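Side-chain contacts in allophycocyanin beta-18 subunit apoprotein (Chroococcidiopsis thermalis PCC 7203, PDB 6HRK), which binds the open-chain tetrapyrrole biliverdin IX alpha and serves as an artificial far-red fluorescent biliprotein derived from an allophycocyanin subunit: residues G70-S73 against V74-E77; L90-L94 against C95-R99. The protein carries 18 engineered substitutions. One frame throughout, in Å; residues are numbered along the deposited sequence.

Interaction 1: residues G70-S73 against V74-E77; sequences GGAS and VLDE. Engineered in segment 70-73: Gly71 (natural residue Asp).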
loop_
_atom_site.group_PDB
_atom_site.type_symbol
_atom_site.label_atom_id
_atom_site.label_comp_id
_atom_site.label_asym_id
_atom_site.label_seq_id
_atom_site.Cartn_x
_atom_site.Cartn_y
_atom_site.Cartn_z
ATOM N N GLY A 70 -10.466 6.699 -11.728
ATOM C CA GLY A 70 -9.830 7.533 -12.752
ATOM C C GLY A 70 -8.509 8.159 -12.329
ATOM O O GLY A 70 -7.765 8.659 -13.177
ATOM N N GLY A 71 -8.214 8.143 -11.029
ATOM C CA GLY A 71 -6.967 8.708 -10.511
ATOM C C GLY A 71 -6.989 8.941 -9.014
ATOM O O GLY A 71 -8.001 8.701 -8.351
ATOM N N ALA A 72 -5.870 9.444 -8.496
ATOM C CA ALA A 72 -5.673 9.653 -7.059
ATOM C C ALA A 72 -6.336 10.926 -6.516
ATOM O O ALA A 72 -6.343 11.138 -5.302
ATOM C CB ALA A 72 -4.188 9.667 -6.737
ATOM N N SER A 73 -6.874 11.766 -7.406
ATOM C CA SER A 73 -7.659 12.955 -7.027
ATOM C C SER A 73 -8.807 12.640 -6.064
ATOM O O SER A 73 -9.102 13.428 -5.164
ATOM C CB SER A 73 -8.229 13.633 -8.276
ATOM O OG SER A 73 -7.242 13.748 -9.293
ATOM N N VAL A 74 -9.445 11.488 -6.268
ATOM C CA VAL A 74 -10.531 11.013 -5.395
ATOM C C VAL A 74 -10.138 10.875 -3.918
ATOM O O VAL A 74 -10.971 11.099 -3.035
ATOM C CB VAL A 74 -11.136 9.671 -5.891
ATOM C CG1 VAL A 74 -11.749 9.841 -7.279
ATOM C CG2 VAL A 74 -10.115 8.529 -5.853
ATOM N N LEU A 75 -8.878 10.521 -3.657
ATOM C CA LEU A 75 -8.367 10.380 -2.289
ATOM C C LEU A 75 -8.202 11.747 -1.623
ATOM O O LEU A 75 -7.662 12.674 -2.225
ATOM C CB LEU A 75 -7.023 9.639 -2.286
ATOM C CG LEU A 75 -7.021 8.214 -2.855
ATOM C CD1 LEU A 75 -5.606 7.767 -3.189
ATOM C CD2 LEU A 75 -7.680 7.238 -1.893
ATOM N N ASP A 76 -8.668 11.859 -0.381
ATOM C CA ASP A 76 -8.634 13.116 0.364
ATOM C C ASP A 76 -7.230 13.339 0.932
ATOM O O ASP A 76 -6.744 12.529 1.727
ATOM C CB ASP A 76 -9.676 13.087 1.493
ATOM C CG ASP A 76 -9.933 14.458 2.108
ATOM O OD1 ASP A 76 -9.832 15.481 1.398
ATOM O OD2 ASP A 76 -10.261 14.507 3.311
ATOM N N GLU A 77 -6.586 14.432 0.515
ATOM C CA GLU A 77 -5.214 14.745 0.933
ATOM C C GLU A 77 -5.117 15.114 2.419
ATOM O O GLU A 77 -4.093 14.854 3.051
ATOM C CB GLU A 77 -4.624 15.867 0.063
ATOM C CG GLU A 77 -3.136 16.123 0.280
ATOM C CD GLU A 77 -2.515 16.983 -0.808
ATOM O OE1 GLU A 77 -2.228 16.446 -1.898
ATOM O OE2 GLU A 77 -2.297 18.191 -0.568
#

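Interaction 2: residues L90-L94 against C95-R99; sequences LGIPL and CPTAR. Engineered in segment 95-99: Cys95 (natural residue Gly). With BLA (biliverdine IX alpha), chain E.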
loop_
_atom_site.group_PDB
_atom_site.type_symbol
_atom_site.label_atom_id
_atom_site.label_comp_id
_atom_site.label_asym_id
_atom_site.label_seq_id
_atom_site.Cartn_x
_atom_site.Cartn_y
_atom_site.Cartn_z
ATOM N N LEU A 90 2.027 8.232 17.191
ATOM C CA LEU A 90 2.010 6.854 17.709
ATOM C C LEU A 90 3.309 6.060 17.484
ATOM O O LEU A 90 3.384 4.893 17.867
ATOM C CB LEU A 90 0.824 6.084 17.107
ATOM C CG LEU A 90 -0.574 6.675 17.317
ATOM C CD1 LEU A 90 -1.615 5.849 16.573
ATOM C CD2 LEU A 90 -0.940 6.768 18.788
ATOM N N GLY A 91 4.320 6.678 16.873
ATOM C CA GLY A 91 5.618 6.033 16.681
ATOM C C GLY A 91 5.643 4.974 15.592
ATOM O O GLY A 91 6.463 4.054 15.640
ATOM N N ILE A 92 4.742 5.096 14.616
ATOM C CA ILE A 92 4.783 4.282 13.406
ATOM C C ILE A 92 5.689 5.040 12.431
ATOM O O ILE A 92 5.338 6.150 12.022
ATOM C CB ILE A 92 3.380 4.083 12.792
ATOM C CG1 ILE A 92 2.463 3.350 13.782
ATOM C CG2 ILE A 92 3.472 3.299 11.484
ATOM C CD1 ILE A 92 0.986 3.464 13.466
ATOM N N PRO A 93 6.860 4.465 12.069
ATOM C CA PRO A 93 7.763 5.214 11.190
ATOM C C PRO A 93 7.234 5.334 9.754
ATOM O O PRO A 93 6.652 4.385 9.224
ATOM C CB PRO A 93 9.076 4.409 11.245
ATOM C CG PRO A 93 8.894 3.376 12.301
ATOM C CD PRO A 93 7.423 3.150 12.417
ATOM N N LEU A 94 7.458 6.496 9.145
ATOM C CA LEU A 94 6.849 6.850 7.854
ATOM C C LEU A 94 7.531 6.214 6.637
ATOM O O LEU A 94 6.854 5.908 5.652
ATOM C CB LEU A 94 6.795 8.378 7.682
ATOM C CG LEU A 94 5.609 9.141 8.297
ATOM C CD1 LEU A 94 5.195 8.617 9.665
ATOM C CD2 LEU A 94 5.942 10.625 8.379
ATOM N N CYS A 95 8.852 6.028 6.697
ATOM C CA CYS A 95 9.607 5.456 5.570
ATOM C C CYS A 95 9.267 3.977 5.308
ATOM O O CYS A 95 9.069 3.601 4.152
ATOM C CB CYS A 95 11.126 5.669 5.736
ATOM S SG CYS A 95 12.057 5.635 4.183
ATOM N N PRO A 96 9.193 3.137 6.369
ATOM C CA PRO A 96 8.694 1.758 6.200
ATOM C C PRO A 96 7.245 1.674 5.714
ATOM O O PRO A 96 6.930 0.803 4.906
ATOM C CB PRO A 96 8.808 1.159 7.607
ATOM C CG PRO A 96 9.846 1.970 8.285
ATOM C CD PRO A 96 9.711 3.355 7.731
ATOM N N THR A 97 6.384 2.563 6.216
ATOM C CA THR A 97 4.996 2.686 5.739
ATOM C C THR A 97 4.955 2.994 4.243
ATOM O O THR A 97 4.138 2.432 3.509
ATOM C CB THR A 97 4.229 3.794 6.499
ATOM O OG1 THR A 97 4.344 3.583 7.913
ATOM C CG2 THR A 97 2.750 3.813 6.114
ATOM N N ALA A 98 5.837 3.890 3.804
ATOM C CA ALA A 98 5.970 4.222 2.386
ATOM C C ALA A 98 6.456 3.017 1.585
ATOM O O ALA A 98 5.893 2.709 0.534
ATOM C CB ALA A 98 6.910 5.405 2.197
ATOM N N ARG A 99 7.490 2.339 2.091
ATOM C CA ARG A 99 8.025 1.122 1.454
ATOM C C ARG A 99 6.943 0.067 1.266
ATOM O O ARG A 99 6.818 -0.489 0.181
ATOM C CB ARG A 99 9.184 0.532 2.272
ATOM C CG ARG A 99 9.684 -0.844 1.818
ATOM C CD ARG A 99 10.982 -0.811 1.029
ATOM N NE ARG A 99 10.820 -0.448 -0.384
ATOM C CZ ARG A 99 11.171 -1.196 -1.440
ATOM N NH1 ARG A 99 11.732 -2.400 -1.307
ATOM N NH2 ARG A 99 10.964 -0.724 -2.669
HETATM C CHA BLA E . -3.017 2.478 14.321
HETATM N NA BLA E . -3.556 3.088 11.844
HETATM C C1A BLA E . -3.712 3.199 13.185
HETATM C C2A BLA E . -4.760 4.222 13.438
HETATM C C3A BLA E . -5.179 4.685 12.202
HETATM C C4A BLA E . -4.398 3.927 11.182
HETATM C CMA BLA E . -6.228 5.742 11.968
HETATM C CAA BLA E . -5.250 4.669 14.803
HETATM C CBA BLA E . -6.691 4.248 15.083
HETATM C CGA BLA E . -6.896 2.764 14.904
HETATM O O1A BLA E . -7.381 2.361 13.826
HETATM O O2A BLA E . -6.576 1.995 15.834
HETATM C CHB BLA E . -4.455 4.067 9.669
HETATM N NB BLA E . -7.029 3.878 9.636
HETATM C C1B BLA E . -5.829 4.072 9.022
HETATM C C2B BLA E . -6.011 4.282 7.639
HETATM C C3B BLA E . -7.368 4.228 7.336
HETATM C C4B BLA E . -7.953 3.971 8.668
HETATM C CMB BLA E . -4.898 4.522 6.648
HETATM O OB BLA E . -9.400 3.818 8.935
HETATM C CAB BLA E . -8.020 4.405 5.976
HETATM C CBB BLA E . -9.422 3.837 5.913
HETATM N NC BLA E . 0.784 1.076 10.150
HETATM C C1C BLA E . 1.277 1.025 8.913
HETATM C C2C BLA E . 2.471 0.119 8.908
HETATM C C3C BLA E . 2.066 -0.789 10.057
HETATM C C4C BLA E . 1.423 0.167 11.078
HETATM C CMC BLA E . 2.686 -0.601 7.583
HETATM O OC BLA E . 0.815 1.564 7.921
HETATM C CAC BLA E . 3.141 -1.773 10.545
HETATM C CBC BLA E . 4.257 -1.110 11.317
HETATM C CHD BLA E . 0.417 -0.548 11.967
HETATM N ND BLA E . -1.377 1.059 12.862
HETATM C C1D BLA E . -0.347 0.183 13.047
HETATM C C2D BLA E . -0.163 -0.033 14.505
HETATM C C3D BLA E . -1.159 0.846 15.147
HETATM C C4D BLA E . -1.895 1.504 14.039
HETATM C CMD BLA E . 0.838 -0.919 15.197
HETATM C CAD BLA E . -1.401 1.029 16.626
HETATM C CBD BLA E . -0.391 1.975 17.247
HETATM C CGD BLA E . -0.666 2.022 18.729
HETATM O O1D BLA E . -1.178 3.057 19.198
HETATM O O2D BLA E . -0.379 1.021 19.423
#

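Interaction 1: residues G70-S73 against V74-E77
Leu75 lies alongside Ala72 across a tight bend of the chain: its CB approaches the carbonyl O of Ala72 at 3.4 Å, and its CD1 lies 4.3 Å from Ala72 CB, a loose apolar contact. Holding the two residues together is a backbone hydrogen bond from Leu75 N to Ala72 O, 3.1 Å long and bent, with an angle of 140° at the hydrogen. The donor stands well above the carbonyl plane, 59° out of it. The bond closes a beta turn with Ser73 and Val74 at its corners, both with helical backbone angles. Val74 packs on the residue before the turn. Its CG1 is anti to the carbonyl carbon (chi1 -62°), which places CG2 between the backbone N and the carbonyl carbon, and this second methyl comes to 3.3 Å from the O of Gly71, an engineered residue.

The turn belongs to the connection between helices 46-69 and 77-90. Gly70, with positive phi, leaves the first helix, and Asp76 occupies the N-cap position of the second. Leu75 also rests on Met62 and Ala66 of helix 46-69 and on Ile130 of helix 125-134, while Val74 covers Tyr65 and Ala69. Ala72 N is hydrogen-bonded to Glu125 OE2, and the Ala72 methyl touches Tyr129.

Between the two segments the one hydrogen bond is main-chain to main-chain and the side chains add apolar contact, so the shape of the turn probably rests mainly on the backbone, with the packing on the helices fixing its position.

Interaction 2: residues L90-L94 against C95-R99
The carbonyl O of Pro93 accepts a hydrogen bond from the hydroxyl of Thr97, OG1 lying 2.8 Å away and tilted 28° from the carbonyl plane. OG1 is anti to its own carbonyl carbon (chi1 -52°), which sets the hydroxyl beside its own backbone N, within bonding distance of the carbonyl one turn earlier, and the methyl CG2 is left to approach OC, one of the two lactam oxygens of biliverdin, at 3.5 Å. One residue further along, Ala98 N donates to Leu94 O at 2.9 Å, an ordinary helical bond.

The two bonds brace the opening turn of helix 94-115, with Pro93 as N-cap, after a short loop that Gly91 starts with positive phi as helix 77-90 ends. Pro96 suits this first turn, where its missing N-H costs no helical bond, and its CD packs against CB of Pro93 at 3.7 Å. In the globin-like fold of phycobiliproteins, this corner lines the bilin pocket. Ile92 is wedged between protein and pigment: its CG2 touches Thr97 OG1 at 3.7 Å, and its CD1 sits over the face of the inner pyrrole ring that contains ND, 3.4 Å from ND of biliverdin. Replacing Thr97 with a valine would probably leave the Pro93 carbonyl without its hydroxyl partner and make the first turn less firmly fixed beside the pigment.

Phe87 of helix 77-90 backs Ile92, Leu94 and Thr97 together. Cys95, an engineered residue, touches Tyr33, as do Pro96 and Arg99, and the guanidinium group of Arg99 forms a salt bridge with Glu32. Leu90 places CD2 at 3.7 Å from the propionate oxygen O1D of biliverdin.

Interactions 1 and 2 lie in series along the chain, in the regions flanking the two ends of helix 77-90: the turn at 70-77 leads into it, and residues 90-99 carry the chain out of it and into helix 94-115. Their centres are 21 Å apart, and with nearest atoms about 12 Å from each other they do not touch. They differ in their relation to the pigment. Interaction 2 supplies three of the 16 residues of the biliverdin pocket; Arg54 and Asp55 are hydrogen-bonded to the bilin. Interaction 1 lies at the surface, and the side chain of Leu75 is about 8 Å from the bound biliverdin.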